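Local coordinates for protein SnoN,Epimerase SnoN (Streptomyces nogalater, PDB 5EP9) that catalyses an epimerisation step in nogalamycin biosynthesis as a non-heme iron enzyme dependent on 2-oxoglutarate, at residues C172-P177 with M204-V209; V46-V51 with C216-A221; A248-T253 with D267-G272; F148-A153 with V242-T247. All coordinates share one frame; numbering follows the deposited sequence.

How the contacts relate
Contacts 1 and 2 are both antiparallel strand pairings, but at different depths: contact 2 is buried at the edge of the seven-stranded sheet, while contact 1 closes the edge of the four-stranded one and is only partly buried. They touch through Phe-175 and His-219. Contact 4 reaches the same large sheet as contact 2, yet sets a loop on a strand through ring faces and water instead of backbone pairing. Contact 3, at the surface, joins two loops and connects to contact 4 through probable backbone bonds. In this engineered chain contacts 1, 2 and 4 join portion 14-202 to portion 203-305; contact 3 lies wholly in the latter.

Contact 1: C172-P177 with M204-V209; sequences CMTFVP and MPRVTV. With ACT (acetate ion), chain G.
Thr-174 faces Thr-208, and Phe-175 pairs with Val-207, where strands 173-175 and 207-209 run antiparallel at one edge of the smaller, four-stranded sheet of a cupin-type double-stranded beta-helix. The first strand belongs to portion 14-202 of the engineered chain, the second to portion 203-305. Two backbone bonds fix the register: Phe-175 N to Val-207 O and Val-207 N to Phe-175 O both measure 2.9 Å. Separately, Val-209 N donates to Met-173 O. Water extends the pairing at both ends, one molecule joining Met-173 N to Val-209 O, another donating to Pro-177 O and Pro-205 O.

On one face the two threonine hydroxyls meet, OG1 of Thr-174 lying 2.7 Å from OG1 of Thr-208. Both hydroxyls stand anti to their own carbonyl carbons (chi1 -63° and -62°), which turns the methyls elsewhere: CG2 of Thr-208 reaches SG of Cys-172 at 3.4 Å. Packing on the other face is apolar. Val-209 CG2 sits at the edge of the Phe-175 ring, 3.9 Å from CD2, while Tyr-45 stacks with that ring. Met-173, from the same face, touches 2-oxoglutarate. Beyond the strand end, Pro-177 CG rests against Val-207 CG2 at 3.8 Å.

Charge gathers at the exposed end. Arg-206, its chain bent at chi2 (113°), sends NE in the guanidinium plane to Met-204 O, 3.1 Å away, and NH2 bonds Ile-202 O. The remaining nitrogen, NH1, donates to OXT of an acetate, probably from the crystallisation liquor, at 3.0 Å.

Contact 2: V46-V51 with C216-A221; sequences VHVPGV and CTFHHA. With AKG (2-oxoglutaric acid), chain E.
Cys-216 pushes its sulfur into the corner formed by Val-48 and Val-51, SG lying 4.1 Å from CB of Val-48 and 3.9 Å from CG1 of Val-51. Gly-50, with positive phi (61°), turns the chain beyond strand 45-48 and brings Val-51 back against that sulfur, at about a right angle to Val-48. Next to it, Val-48 CG2 is the bump that meets the Phe-218 ring at its edge, 4.1 Å from CE1, and Val-46 CG1 lies beside Phe-218 CB. Val-46, Val-48, Cys-216 and Phe-218 share one face of the antiparallel pair, and Val-51 joins them from the loop. The pair links portion 14-202 of the engineered chain to portion 203-305 by four backbone bonds; the straightest runs 2.8 Å from Val-48 N to Cys-216 O.

The face of His-47 and Thr-217 is less filled across the pair. His-47 brings its ring edge to Cys-216 O, with CD2 3.4 Å away, while NE2 bonds Asp-215. His-219 leaves this strand pair for the active site: chi1 of 72° sets its ring between backbone N and carbonyl carbon, and NE2 makes a weak bond of 3.2 Å to O1 of 2-oxoglutarate as well as bonding the iron ligand Asp-144. With an alanine here, O1 would probably lose that donor and the Asp-144 carboxylate one of its partners.

Strand 45-48 forms one edge of the seven-stranded sheet; strand 157-162 lies on the other side of 216-220, helix 104-114 packs on Phe-218 and Val-51, and helix 30-43 packs on Val-46.

Contact 3: A248-T253 with D267-G272; sequences AAYRPT and DPLREG
Tyr-250 lies against Leu-269, Arg-270 and Glu-271 where two irregular loops, on either side of helix 256-259 in the chain, are drawn together at the surface. Both follow strand 236-245, the last strand in the chain and central in the large cupin-type sheet, and both belong to portion 203-305 of the engineered chain.

One direct backbone bond ties them: Gly-272 N donates to Tyr-250 O over 2.8 Å, nearly straight at 174° and in the carbonyl plane. The glycine adopts phi 93°, where a beta carbon would collide with the carbonyl oxygen of Glu-271. Its own O lies 3.3 Å from Ala-249 CB.

The Tyr-250 ring is the centre of the packing. The tyrosine, its CG trans to N (chi1 -174°), turns one ring face to Leu-269, whose CB makes a CH-pi contact 3.8 Å from the ring centroid. Pro-252 N lies over the opposite face, toward the rim. At the ring edge CD2 approaches Arg-270 O at 3.4 Å, and the phenol OH is held beyond the two loops by Asp-259 O.

Charged chains contribute through their aliphatic parts. Glu-271 crosses Pro-252 at about a right angle, CG 4.0 Å from the proline CD. Its carboxylate forms no salt bridge with Arg-251: OE2 stays 5.7 Å from NE and instead comes to 3.6 Å from Arg-251 CG.

Contact 4: F148-A153 with V242-T247; sequences FPFSTA and VYMDAT
Thr-152, its CA 6.4 Å from that of Asp-245, sits in a type I beta turn from Phe-150 to Ala-153 that lies over the end of strand 236-245, without direct hydrogen bonds between the segments. Met-244 CG lies between backbone N and carbonyl carbon (chi1 62°), which brings SD over the Phe-150 ring centre in a Met-aromatic contact, 3.9 Å from the centroid. Phe-148 CB lies over the opposite face, toward the rim, and Phe-121 meets the ring edge-to-face. Were Phe-150 an alanine, a gap is likely to open between Phe-148 and Met-244, and the sulfur would lose its aromatic partner.

Here a loop of portion 14-202 packs on strand 236-245 of portion 203-305, a central strand of the large cupin sheet; Phe-148 lies near the iron ligand Asp-144. Val-242 lays CG1 over one face of the Phe-148 ring, 4.0 Å from its centroid, in a CH-pi contact.

Water handles the polar edge. One molecule donates to Thr-152 O, accepts from Asp-245 N and bonds Thr-152 OG1; a second links Ser-151 OG to Thr-247 O. Ser-151 OG also takes Ala-249 N. Asp-245 OD1 accepts Thr-247 N at 2.8 Å in an Asx turn and Thr-247 OG1 from above the carboxylate plane.

Contact 1: C172-P177 with M204-V209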
# COMPACT_ATOMS: atom_id res chain seq x y z
N CYS A 172 10.61 2.96 -9.10
CA CYS A 172 9.88 3.74 -8.13
C CYS A 172 8.53 4.05 -8.71
O CYS A 172 8.27 3.84 -9.91
CB CYS A 172 10.62 5.02 -7.70
SG CYS A 172 10.65 6.31 -8.97
N MET A 173 7.70 4.63 -7.87
CA MET A 173 6.31 4.99 -8.25
C MET A 173 6.18 6.39 -8.85
O MET A 173 6.97 7.27 -8.56
CB MET A 173 5.34 4.82 -7.08
CG MET A 173 5.28 3.32 -6.64
SD MET A 173 3.67 2.79 -6.01
CE MET A 173 3.98 3.46 -4.45
N THR A 174 5.10 6.53 -9.61
CA THR A 174 4.61 7.80 -10.16
C THR A 174 3.17 7.97 -9.73
O THR A 174 2.40 7.02 -9.76
CB THR A 174 4.73 7.76 -11.67
OG1 THR A 174 6.12 7.65 -12.00
CG2 THR A 174 4.12 9.01 -12.37
N PHE A 175 2.82 9.20 -9.34
CA PHE A 175 1.51 9.53 -8.89
C PHE A 175 0.94 10.66 -9.71
O PHE A 175 1.71 11.50 -10.25
CB PHE A 175 1.55 9.99 -7.42
CG PHE A 175 2.16 9.00 -6.48
CD1 PHE A 175 1.42 8.03 -5.88
CD2 PHE A 175 3.48 9.08 -6.18
CE1 PHE A 175 2.01 7.09 -4.96
CE2 PHE A 175 4.08 8.18 -5.31
CZ PHE A 175 3.32 7.18 -4.69
N VAL A 176 -0.38 10.72 -9.86
CA VAL A 176 -1.01 11.89 -10.60
C VAL A 176 -1.66 12.78 -9.58
O VAL A 176 -2.69 12.41 -9.02
CB VAL A 176 -2.06 11.42 -11.56
CG1 VAL A 176 -2.66 12.60 -12.29
CG2 VAL A 176 -1.49 10.45 -12.58
N PRO A 177 -1.04 13.91 -9.26
CA PRO A 177 -1.51 14.64 -8.10
C PRO A 177 -2.89 15.17 -8.36
O PRO A 177 -3.17 15.63 -9.51
CB PRO A 177 -0.49 15.79 -7.89
CG PRO A 177 0.45 15.68 -9.01
CD PRO A 177 0.33 14.33 -9.64
N MET A 204 -3.01 15.87 -17.06
CA MET A 204 -2.54 16.12 -15.70
C MET A 204 -1.09 15.64 -15.30
O MET A 204 -0.65 14.62 -15.74
CB MET A 204 -3.44 15.41 -14.67
CG MET A 204 -4.85 16.03 -14.54
SD MET A 204 -5.93 14.89 -13.57
CE MET A 204 -5.41 15.54 -11.88
N PRO A 205 -0.39 16.49 -14.60
CA PRO A 205 0.99 16.21 -14.56
C PRO A 205 1.25 15.03 -13.67
O PRO A 205 0.38 14.64 -12.87
CB PRO A 205 1.63 17.46 -13.94
CG PRO A 205 0.55 18.26 -13.37
CD PRO A 205 -0.64 17.94 -14.22
N ARG A 206 2.36 14.39 -13.87
CA ARG A 206 2.70 13.21 -13.12
C ARG A 206 4.00 13.34 -12.40
O ARG A 206 4.90 13.88 -12.95
CB ARG A 206 2.82 12.03 -14.07
CG ARG A 206 1.47 11.71 -14.74
CD ARG A 206 1.58 12.00 -16.15
NE ARG A 206 0.34 11.97 -16.91
CZ ARG A 206 -0.04 10.95 -17.68
NH1 ARG A 206 0.54 9.74 -17.64
NH2 ARG A 206 -1.06 11.12 -18.45
N VAL A 207 4.09 12.82 -11.20
CA VAL A 207 5.23 13.01 -10.34
C VAL A 207 5.81 11.68 -9.93
O VAL A 207 5.17 10.87 -9.35
CB VAL A 207 4.86 13.76 -9.03
CG1 VAL A 207 6.12 13.99 -8.18
CG2 VAL A 207 4.20 15.11 -9.32
N THR A 208 7.04 11.48 -10.36
CA THR A 208 7.81 10.31 -10.12
C THR A 208 8.63 10.59 -8.89
O THR A 208 9.34 11.57 -8.78
CB THR A 208 8.70 10.00 -11.37
OG1 THR A 208 7.81 9.77 -12.45
CG2 THR A 208 9.54 8.74 -11.11
N VAL A 209 8.58 9.64 -7.97
CA VAL A 209 9.13 9.79 -6.62
C VAL A 209 10.13 8.73 -6.26
O VAL A 209 9.78 7.74 -5.62
CB VAL A 209 8.00 9.76 -5.59
CG1 VAL A 209 8.50 10.07 -4.15
CG2 VAL A 209 6.96 10.80 -5.98
C ACT G . 1.78 7.56 -14.72
O ACT G . 2.35 6.51 -15.02
OXT ACT G . 2.08 8.62 -15.31
CH3 ACT G . 0.78 7.52 -13.61
O HOH W 1 8.18 5.52 -5.21
O HOH W 2 -1.82 16.35 -11.73

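Contact 2: V46-V51 with C216-A221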
# COMPACT_ATOMS: atom_id res chain seq x y z
N VAL A 46 1.86 11.44 -0.36
CA VAL A 46 2.96 12.18 0.23
C VAL A 46 4.16 11.30 0.45
O VAL A 46 4.01 10.06 0.74
CB VAL A 46 2.45 12.90 1.50
CG1 VAL A 46 2.42 12.01 2.73
CG2 VAL A 46 3.21 14.13 1.76
N HIS A 47 5.33 11.90 0.33
CA HIS A 47 6.59 11.25 0.60
C HIS A 47 7.02 11.61 2.02
O HIS A 47 7.11 12.77 2.36
CB HIS A 47 7.65 11.73 -0.42
CG HIS A 47 9.05 11.26 -0.18
ND1 HIS A 47 10.14 11.99 -0.56
CD2 HIS A 47 9.54 10.14 0.38
CE1 HIS A 47 11.24 11.33 -0.27
NE2 HIS A 47 10.90 10.21 0.31
N VAL A 48 7.41 10.60 2.78
CA VAL A 48 7.97 10.81 4.14
C VAL A 48 9.33 10.16 4.24
O VAL A 48 9.41 8.94 4.30
CB VAL A 48 7.08 10.23 5.30
CG1 VAL A 48 7.65 10.58 6.68
CG2 VAL A 48 5.67 10.79 5.23
N PRO A 49 10.37 10.95 4.27
CA PRO A 49 11.71 10.30 4.41
C PRO A 49 12.03 9.72 5.81
O PRO A 49 11.53 10.20 6.78
CB PRO A 49 12.69 11.41 4.11
CG PRO A 49 11.94 12.68 4.42
CD PRO A 49 10.46 12.41 4.17
N GLY A 50 12.79 8.63 5.84
CA GLY A 50 13.39 8.12 7.08
C GLY A 50 12.32 7.74 8.10
O GLY A 50 12.41 8.03 9.23
N VAL A 51 11.28 7.09 7.63
CA VAL A 51 10.25 6.64 8.54
C VAL A 51 10.77 5.42 9.39
O VAL A 51 10.38 5.26 10.53
CB VAL A 51 8.95 6.43 7.79
CG1 VAL A 51 8.85 5.06 7.16
CG2 VAL A 51 7.84 6.57 8.72
N CYS A 216 9.11 6.25 3.05
CA CYS A 216 7.85 5.72 2.50
C CYS A 216 7.09 6.78 1.76
O CYS A 216 7.36 8.01 1.85
CB CYS A 216 6.97 5.09 3.60
SG CYS A 216 6.15 6.25 4.66
N THR A 217 6.12 6.28 1.03
CA THR A 217 5.01 7.09 0.58
C THR A 217 3.71 6.61 1.24
O THR A 217 3.60 5.45 1.62
CB THR A 217 4.85 7.09 -0.92
OG1 THR A 217 4.81 5.74 -1.43
CG2 THR A 217 6.00 7.81 -1.59
N PHE A 218 2.78 7.56 1.36
CA PHE A 218 1.38 7.27 1.56
C PHE A 218 0.61 7.73 0.35
O PHE A 218 0.85 8.83 -0.17
CB PHE A 218 0.85 7.99 2.76
CG PHE A 218 1.43 7.51 4.07
CD1 PHE A 218 2.56 8.09 4.55
CD2 PHE A 218 0.82 6.46 4.75
CE1 PHE A 218 3.12 7.66 5.74
CE2 PHE A 218 1.34 6.05 5.97
CZ PHE A 218 2.49 6.65 6.48
N HIS A 219 -0.28 6.88 -0.14
CA HIS A 219 -1.22 7.31 -1.18
C HIS A 219 -2.66 6.90 -0.92
O HIS A 219 -2.99 5.76 -0.53
CB HIS A 219 -0.74 6.94 -2.59
CG HIS A 219 -0.80 5.51 -2.92
ND1 HIS A 219 0.22 4.64 -2.64
CD2 HIS A 219 -1.73 4.79 -3.58
CE1 HIS A 219 -0.07 3.44 -3.13
NE2 HIS A 219 -1.25 3.50 -3.69
N HIS A 220 -3.51 7.82 -1.28
CA HIS A 220 -4.98 7.66 -1.24
C HIS A 220 -5.46 6.61 -2.24
O HIS A 220 -4.92 6.42 -3.30
CB HIS A 220 -5.62 9.04 -1.52
CG HIS A 220 -7.09 9.16 -1.25
ND1 HIS A 220 -8.06 8.65 -2.09
CD2 HIS A 220 -7.75 9.82 -0.27
CE1 HIS A 220 -9.25 8.92 -1.61
NE2 HIS A 220 -9.09 9.68 -0.55
N ALA A 221 -6.51 5.93 -1.87
CA ALA A 221 -7.09 4.84 -2.66
C ALA A 221 -7.67 5.26 -4.02
O ALA A 221 -7.93 4.40 -4.85
CB ALA A 221 -8.21 4.19 -1.83
C1 AKG E . 0.17 0.06 -4.47
O1 AKG E . -1.05 0.37 -4.38
O2 AKG E . 0.93 0.04 -3.48
C2 AKG E . 0.74 -0.26 -5.80
O5 AKG E . 0.00 -0.23 -6.80
C3 AKG E . 2.24 -0.64 -5.85
C4 AKG E . 2.86 -0.77 -7.24
C5 AKG E . 4.32 -1.17 -7.28
O3 AKG E . 4.95 -1.28 -6.22
O4 AKG E . 4.86 -1.44 -8.40

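Contact 3: A248-T253 with D267-G272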
# COMPACT_ATOMS: atom_id res chain seq x y z
N ALA A 248 -14.87 0.34 8.84
CA ALA A 248 -14.99 -0.47 7.66
C ALA A 248 -15.81 -1.74 7.85
O ALA A 248 -15.61 -2.47 8.78
CB ALA A 248 -13.64 -0.84 7.13
N ALA A 249 -16.67 -1.96 6.88
CA ALA A 249 -17.43 -3.17 6.74
C ALA A 249 -17.21 -3.88 5.43
O ALA A 249 -16.94 -3.26 4.43
CB ALA A 249 -18.98 -2.95 6.98
N TYR A 250 -17.42 -5.21 5.49
CA TYR A 250 -17.19 -6.04 4.31
C TYR A 250 -18.14 -5.62 3.17
O TYR A 250 -19.34 -5.51 3.38
CB TYR A 250 -17.39 -7.53 4.62
CG TYR A 250 -17.03 -8.45 3.45
CD1 TYR A 250 -15.73 -8.55 2.99
CD2 TYR A 250 -17.99 -9.27 2.86
CE1 TYR A 250 -15.39 -9.39 1.95
CE2 TYR A 250 -17.67 -10.14 1.82
CZ TYR A 250 -16.38 -10.18 1.37
OH TYR A 250 -16.03 -11.01 0.37
N ARG A 251 -17.58 -5.49 1.99
CA ARG A 251 -18.35 -5.18 0.79
C ARG A 251 -17.76 -5.87 -0.41
O ARG A 251 -16.76 -5.40 -0.94
CB ARG A 251 -18.40 -3.65 0.55
CG ARG A 251 -19.49 -3.25 -0.48
CD ARG A 251 -19.57 -1.76 -0.78
NE ARG A 251 -18.32 -1.24 -1.27
CZ ARG A 251 -18.00 0.06 -1.35
NH1 ARG A 251 -18.84 1.02 -0.96
NH2 ARG A 251 -16.82 0.42 -1.87
N PRO A 252 -18.34 -6.98 -0.87
CA PRO A 252 -17.71 -7.69 -1.98
C PRO A 252 -17.62 -6.85 -3.28
O PRO A 252 -18.49 -6.08 -3.58
CB PRO A 252 -18.63 -8.88 -2.24
CG PRO A 252 -19.61 -8.93 -1.14
CD PRO A 252 -19.60 -7.59 -0.48
N THR A 253 -16.49 -6.94 -3.93
CA THR A 253 -16.29 -6.35 -5.26
C THR A 253 -16.98 -7.16 -6.33
O THR A 253 -17.26 -6.67 -7.39
CB THR A 253 -14.83 -6.33 -5.69
OG1 THR A 253 -14.35 -7.69 -5.77
CG2 THR A 253 -13.98 -5.60 -4.69
N ASP A 267 -16.44 -19.86 7.25
CA ASP A 267 -17.59 -19.30 6.48
C ASP A 267 -17.20 -18.05 5.67
O ASP A 267 -16.46 -17.21 6.20
CB ASP A 267 -18.76 -18.96 7.42
CG ASP A 267 -19.35 -20.21 8.09
OD1 ASP A 267 -18.98 -21.36 7.72
OD2 ASP A 267 -20.20 -20.06 9.01
N PRO A 268 -17.69 -17.92 4.39
CA PRO A 268 -17.40 -16.62 3.74
C PRO A 268 -18.03 -15.43 4.56
O PRO A 268 -18.94 -15.64 5.38
CB PRO A 268 -17.96 -16.78 2.28
CG PRO A 268 -18.30 -18.23 2.12
CD PRO A 268 -18.58 -18.75 3.53
N LEU A 269 -17.53 -14.22 4.34
CA LEU A 269 -18.05 -13.07 5.06
C LEU A 269 -19.30 -12.55 4.40
O LEU A 269 -19.46 -12.60 3.19
CB LEU A 269 -17.04 -11.96 5.16
CG LEU A 269 -15.82 -12.38 5.99
CD1 LEU A 269 -14.75 -11.32 5.87
CD2 LEU A 269 -16.15 -12.69 7.47
N ARG A 270 -20.19 -12.05 5.24
CA ARG A 270 -21.45 -11.49 4.76
C ARG A 270 -21.19 -9.97 4.47
O ARG A 270 -20.50 -9.27 5.22
CB ARG A 270 -22.70 -11.89 5.66
CG ARG A 270 -23.46 -13.13 5.12
CD ARG A 270 -24.24 -13.97 6.17
NE ARG A 270 -25.47 -13.31 6.68
CZ ARG A 270 -26.39 -13.86 7.50
NH1 ARG A 270 -26.29 -15.12 7.95
NH2 ARG A 270 -27.45 -13.14 7.87
N GLU A 271 -21.77 -9.47 3.37
CA GLU A 271 -21.87 -8.02 3.16
C GLU A 271 -22.41 -7.26 4.37
O GLU A 271 -23.45 -7.63 4.94
CB GLU A 271 -22.76 -7.69 1.97
CG GLU A 271 -22.64 -6.19 1.68
CD GLU A 271 -23.15 -5.73 0.32
OE1 GLU A 271 -24.00 -6.42 -0.29
OE2 GLU A 271 -22.74 -4.65 -0.12
N GLY A 272 -21.69 -6.22 4.76
CA GLY A 272 -21.97 -5.37 5.91
C GLY A 272 -21.31 -5.72 7.24
O GLY A 272 -21.26 -4.95 8.17

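Contact 4: F148-A153 with V242-T247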
# COMPACT_ATOMS: atom_id res chain seq x y z
N PHE A 148 -10.70 -3.02 -3.36
CA PHE A 148 -10.86 -3.15 -1.88
C PHE A 148 -12.30 -3.59 -1.54
O PHE A 148 -13.26 -2.87 -1.82
CB PHE A 148 -10.52 -1.85 -1.16
CG PHE A 148 -9.07 -1.43 -1.24
CD1 PHE A 148 -8.04 -2.35 -1.48
CD2 PHE A 148 -8.73 -0.12 -1.06
CE1 PHE A 148 -6.71 -1.96 -1.50
CE2 PHE A 148 -7.42 0.25 -1.07
CZ PHE A 148 -6.41 -0.67 -1.28
N PRO A 149 -12.47 -4.82 -1.02
CA PRO A 149 -13.76 -5.30 -0.66
C PRO A 149 -14.24 -4.81 0.73
O PRO A 149 -14.68 -5.59 1.58
CB PRO A 149 -13.55 -6.82 -0.63
CG PRO A 149 -12.20 -6.94 0.01
CD PRO A 149 -11.42 -5.77 -0.59
N PHE A 150 -14.24 -3.50 0.92
CA PHE A 150 -14.85 -2.94 2.11
C PHE A 150 -15.50 -1.58 1.79
O PHE A 150 -15.18 -0.90 0.81
CB PHE A 150 -13.84 -2.89 3.26
CG PHE A 150 -12.50 -2.28 2.92
CD1 PHE A 150 -12.33 -0.91 3.01
CD2 PHE A 150 -11.42 -3.06 2.58
CE1 PHE A 150 -11.13 -0.30 2.75
CE2 PHE A 150 -10.22 -2.47 2.30
CZ PHE A 150 -10.06 -1.10 2.38
N SER A 151 -16.36 -1.21 2.70
CA SER A 151 -17.31 -0.09 2.56
C SER A 151 -16.63 1.26 2.45
O SER A 151 -17.11 2.12 1.78
CB SER A 151 -18.30 -0.12 3.79
OG SER A 151 -17.58 -0.00 5.03
N THR A 152 -15.44 1.40 3.05
CA THR A 152 -14.71 2.68 3.05
C THR A 152 -13.52 2.70 2.11
O THR A 152 -12.57 3.41 2.30
CB THR A 152 -14.25 3.01 4.46
OG1 THR A 152 -13.43 1.94 4.95
CG2 THR A 152 -15.47 3.18 5.39
N ALA A 153 -13.59 1.85 1.10
CA ALA A 153 -12.56 1.72 0.09
C ALA A 153 -12.09 3.06 -0.49
O ALA A 153 -10.89 3.28 -0.66
CB ALA A 153 -13.09 0.87 -1.08
N VAL A 242 -2.15 -1.58 3.40
CA VAL A 242 -3.45 -0.90 3.24
C VAL A 242 -4.12 -0.75 4.61
O VAL A 242 -4.24 -1.70 5.35
CB VAL A 242 -4.36 -1.71 2.30
CG1 VAL A 242 -5.72 -1.05 2.15
CG2 VAL A 242 -3.69 -1.88 0.93
N TYR A 243 -4.37 0.48 4.95
CA TYR A 243 -5.12 0.90 6.11
C TYR A 243 -6.53 1.45 5.71
O TYR A 243 -6.72 2.10 4.66
CB TYR A 243 -4.38 2.00 6.83
CG TYR A 243 -2.97 1.58 7.17
CD1 TYR A 243 -2.75 0.59 8.11
CD2 TYR A 243 -1.87 2.10 6.51
CE1 TYR A 243 -1.47 0.16 8.43
CE2 TYR A 243 -0.58 1.66 6.85
CZ TYR A 243 -0.38 0.71 7.78
OH TYR A 243 0.89 0.29 8.11
N MET A 244 -7.48 1.16 6.57
CA MET A 244 -8.88 1.44 6.32
C MET A 244 -9.46 2.06 7.55
O MET A 244 -9.02 1.83 8.65
CB MET A 244 -9.67 0.18 5.95
CG MET A 244 -9.70 -0.89 7.05
SD MET A 244 -10.35 -2.44 6.33
CE MET A 244 -10.13 -3.46 7.80
N ASP A 245 -10.52 2.80 7.32
CA ASP A 245 -11.33 3.36 8.41
C ASP A 245 -11.70 2.30 9.42
O ASP A 245 -12.09 1.19 9.03
CB ASP A 245 -12.62 3.87 7.84
CG ASP A 245 -13.32 4.85 8.77
OD1 ASP A 245 -13.86 4.51 9.83
OD2 ASP A 245 -13.42 6.03 8.35
N ALA A 246 -11.61 2.64 10.68
CA ALA A 246 -11.97 1.70 11.73
C ALA A 246 -13.44 1.23 11.68
O ALA A 246 -13.76 0.22 12.24
CB ALA A 246 -11.66 2.29 13.09
N THR A 247 -14.31 1.98 11.03
CA THR A 247 -15.69 1.53 10.80
C THR A 247 -15.92 0.72 9.51
O THR A 247 -17.02 0.49 9.11
CB THR A 247 -16.65 2.74 10.71
OG1 THR A 247 -16.32 3.54 9.57
CG2 THR A 247 -16.61 3.59 12.01
O HOH W 3 -18.57 1.68 6.97
O HOH W 4 -11.03 3.44 4.54